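Local coordinates for protein malonyl CoA reductase (malonate semialdehyde-forming) (Sulfolobus tokodaii, PDB 2EP5) that probably catalyses the NADPH-dependent reduction of malonyl-CoA to malonate semialdehyde (3-oxopropanoate), as a member of the aspartate-semialdehyde dehydrogenase family, at residues 5-11 with 78-84. Sequence-based numbering, arbitrary orientation.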
ATOM      1  N   ILE A   5     -32.717  15.899  23.229  1.00 35.22           N
ATOM      2  CA  ILE A   5     -32.233  17.223  22.858  1.00 32.46           C
ATOM      3  C   ILE A   5     -32.097  17.133  21.342  1.00 31.51           C
ATOM      4  O   ILE A   5     -31.334  16.314  20.824  1.00 30.24           O
ATOM      5  CB  ILE A   5     -30.847  17.531  23.481  1.00 32.58           C
ATOM      6  CG1 ILE A   5     -30.984  17.767  24.983  1.00 34.20           C
ATOM      7  CG2 ILE A   5     -30.247  18.767  22.841  1.00 31.36           C
ATOM      8  CD1 ILE A   5     -31.448  16.562  25.760  1.00 38.62           C
ATOM      9  N   LYS A   6     -32.852  17.963  20.632  1.00 30.52           N
ATOM     10  CA  LYS A   6     -32.830  17.954  19.175  1.00 30.50           C
ATOM     11  C   LYS A   6     -31.620  18.665  18.582  1.00 29.40           C
ATOM     12  O   LYS A   6     -31.351  19.823  18.894  1.00 30.45           O
ATOM     13  CB  LYS A   6     -34.124  18.573  18.650  1.00 32.53           C
ATOM     14  CG  LYS A   6     -35.350  17.748  19.008  1.00 35.47           C
ATOM     15  CD  LYS A   6     -36.634  18.386  18.519  1.00 36.46           C
ATOM     16  CE  LYS A   6     -37.791  17.400  18.615  1.00 41.11           C
ATOM     17  NZ  LYS A   6     -37.898  16.759  19.964  1.00 42.65           N
ATOM     18  N   VAL A   7     -30.891  17.965  17.722  1.00 28.35           N
ATOM     19  CA  VAL A   7     -29.705  18.541  17.099  1.00 25.24           C
ATOM     20  C   VAL A   7     -29.716  18.462  15.572  1.00 25.52           C
ATOM     21  O   VAL A   7     -30.419  17.642  14.977  1.00 24.85           O
ATOM     22  CB  VAL A   7     -28.418  17.846  17.612  1.00 25.18           C
ATOM     23  CG1 VAL A   7     -28.376  17.891  19.139  1.00 22.79           C
ATOM     24  CG2 VAL A   7     -28.354  16.399  17.104  1.00 19.67           C
ATOM     25  N   SER A   8     -28.949  19.341  14.940  1.00 24.89           N
ATOM     26  CA  SER A   8     -28.827  19.332  13.489  1.00 24.31           C
ATOM     27  C   SER A   8     -27.331  19.177  13.215  1.00 23.34           C
ATOM     28  O   SER A   8     -26.514  19.418  14.101  1.00 20.74           O
ATOM     29  CB  SER A   8     -29.347  20.636  12.886  1.00 22.87           C
ATOM     30  OG  SER A   8     -28.489  21.714  13.177  1.00 23.61           O
ATOM     31  N   LEU A   9     -26.974  18.776  12.001  1.00 24.07           N
ATOM     32  CA  LEU A   9     -25.571  18.576  11.655  1.00 23.77           C
ATOM     33  C   LEU A   9     -25.166  19.231  10.336  1.00 24.08           C
ATOM     34  O   LEU A   9     -25.710  18.903   9.279  1.00 24.19           O
ATOM     35  CB  LEU A   9     -25.265  17.077  11.596  1.00 22.15           C
ATOM     36  CG  LEU A   9     -23.834  16.653  11.235  1.00 26.12           C
ATOM     37  CD1 LEU A   9     -22.860  17.127  12.311  1.00 22.45           C
ATOM     38  CD2 LEU A   9     -23.768  15.132  11.080  1.00 21.69           C
ATOM     39  N   LEU A  10     -24.215  20.163  10.413  1.00 22.75           N
ATOM     40  CA  LEU A  10     -23.694  20.854   9.234  1.00 22.04           C
ATOM     41  C   LEU A  10     -22.509  20.049   8.684  1.00 21.63           C
ATOM     42  O   LEU A  10     -21.714  19.512   9.450  1.00 17.13           O
ATOM     43  CB  LEU A  10     -23.237  22.267   9.608  1.00 23.02           C
ATOM     44  CG  LEU A  10     -24.260  23.421   9.617  1.00 25.71           C
ATOM     45  CD1 LEU A  10     -25.605  22.979  10.190  1.00 26.05           C
ATOM     46  CD2 LEU A  10     -23.683  24.566  10.419  1.00 22.39           C
ATOM     47  N   GLY A  11     -22.395  19.965   7.361  1.00 21.41           N
ATOM     48  CA  GLY A  11     -21.315  19.198   6.770  1.00 23.12           C
ATOM     49  C   GLY A  11     -21.417  17.758   7.248  1.00 23.49           C
ATOM     50  O   GLY A  11     -20.490  17.230   7.861  1.00 23.37           O
ATOM     51  N   VAL A  78     -34.200  23.583  16.145  1.00 34.88           N
ATOM     52  CA  VAL A  78     -33.139  22.757  16.715  1.00 34.10           C
ATOM     53  C   VAL A  78     -32.613  23.320  18.031  1.00 32.60           C
ATOM     54  O   VAL A  78     -32.477  24.530  18.188  1.00 31.49           O
ATOM     55  CB  VAL A  78     -31.947  22.602  15.739  1.00 35.03           C
ATOM     56  CG1 VAL A  78     -30.930  21.639  16.321  1.00 34.72           C
ATOM     57  CG2 VAL A  78     -32.436  22.103  14.387  1.00 35.12           C
ATOM     58  N   ASP A  79     -32.323  22.429  18.974  1.00 31.19           N
ATOM     59  CA  ASP A  79     -31.802  22.830  20.270  1.00 30.10           C
ATOM     60  C   ASP A  79     -30.337  23.229  20.166  1.00 29.49           C
ATOM     61  O   ASP A  79     -29.915  24.216  20.766  1.00 30.31           O
ATOM     62  CB  ASP A  79     -31.950  21.694  21.284  1.00 33.26           C
ATOM     63  CG  ASP A  79     -33.368  21.559  21.807  1.00 35.77           C
ATOM     64  OD1 ASP A  79     -33.898  22.552  22.357  1.00 36.99           O
ATOM     65  OD2 ASP A  79     -33.948  20.462  21.672  1.00 37.81           O
ATOM     66  N   VAL A  80     -29.565  22.452  19.411  1.00 26.82           N
ATOM     67  CA  VAL A  80     -28.144  22.726  19.224  1.00 25.24           C
ATOM     68  C   VAL A  80     -27.716  22.366  17.809  1.00 24.34           C
ATOM     69  O   VAL A  80     -28.145  21.356  17.254  1.00 26.60           O
ATOM     70  CB  VAL A  80     -27.277  21.910  20.209  1.00 26.28           C
ATOM     71  CG1 VAL A  80     -25.796  22.203  19.975  1.00 23.56           C
ATOM     72  CG2 VAL A  80     -27.665  22.240  21.636  1.00 24.19           C
ATOM     73  N   VAL A  81     -26.883  23.204  17.216  1.00 23.12           N
ATOM     74  CA  VAL A  81     -26.396  22.943  15.875  1.00 20.72           C
ATOM     75  C   VAL A  81     -24.958  22.468  15.985  1.00 21.89           C
ATOM     76  O   VAL A  81     -24.119  23.150  16.577  1.00 21.77           O
ATOM     77  CB  VAL A  81     -26.416  24.200  15.006  1.00 20.72           C
ATOM     78  CG1 VAL A  81     -25.955  23.855  13.599  1.00 19.67           C
ATOM     79  CG2 VAL A  81     -27.811  24.791  14.977  1.00 19.74           C
ATOM     80  N   LEU A  82     -24.687  21.282  15.445  1.00 20.76           N
ATOM     81  CA  LEU A  82     -23.340  20.729  15.456  1.00 20.60           C
ATOM     82  C   LEU A  82     -22.782  20.981  14.061  1.00 19.84           C
ATOM     83  O   LEU A  82     -23.525  20.965  13.084  1.00 19.50           O
ATOM     84  CB  LEU A  82     -23.372  19.229  15.749  1.00 19.98           C
ATOM     85  CG  LEU A  82     -24.198  18.767  16.951  1.00 21.66           C
ATOM     86  CD1 LEU A  82     -23.849  17.323  17.230  1.00 19.75           C
ATOM     87  CD2 LEU A  82     -23.917  19.617  18.179  1.00 19.03           C
ATOM     88  N   SER A  83     -21.479  21.208  13.964  1.00 20.57           N
ATOM     89  CA  SER A  83     -20.877  21.504  12.674  1.00 19.68           C
ATOM     90  C   SER A  83     -19.591  20.754  12.366  1.00 20.04           C
ATOM     91  O   SER A  83     -18.677  20.676  13.195  1.00 16.75           O
ATOM     92  CB  SER A  83     -20.613  23.009  12.564  1.00 20.11           C
ATOM     93  OG  SER A  83     -20.093  23.343  11.288  1.00 23.00           O
ATOM     94  N   ALA A  84     -19.537  20.212  11.154  1.00 19.99           N
ATOM     95  CA  ALA A  84     -18.373  19.489  10.668  1.00 21.89           C
ATOM     96  C   ALA A  84     -18.037  20.081   9.307  1.00 21.50           C
ATOM     97  O   ALA A  84     -17.413  19.435   8.473  1.00 22.77           O
ATOM     98  CB  ALA A  84     -18.685  18.009  10.535  1.00 23.48           C
TER
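Leu10 and Val81 meet on one face of the parallel sheet of the Rossmann-type NAD(P)-binding domain, where strands 5-10 and 80-83 lie side by side at its middle. Leu10 CD1 rests 3.5 Å from Val81 CG1, while CD2 leans toward Ser83, whose OG is hydrogen-bonded to Glu94. With an alanine at Leu10, Val81 CG1 is likely to lose its closest apolar neighbour from strand 5-10, leaving a gap beside it. Farther down this face Ser8 OG, at chi1 70°, is turned against Val81 CG1 at 3.3 Å; it is buried, with no polar partner in the model. On the other face Leu9 CD1 reaches Leu82 CB at 4.1 Å, and Met20 of helix 15-24 packs over both leucines. Between the faces, main-chain bonds pass from Ser8 to Val80 and Leu82, and from Leu10 to Leu82 and Ala84. At the exposed start, Lys6 O accepts two amides: Val80 N lies in the carbonyl plane, Asp79 N is tilted 29° from it. Asp79 CG lies beside its own backbone N (chi1 -77°), and from there OD2 takes the Lys6 N-H on its anti lone pair, with Lys6 N 2.9 Å from Asp79 OD2.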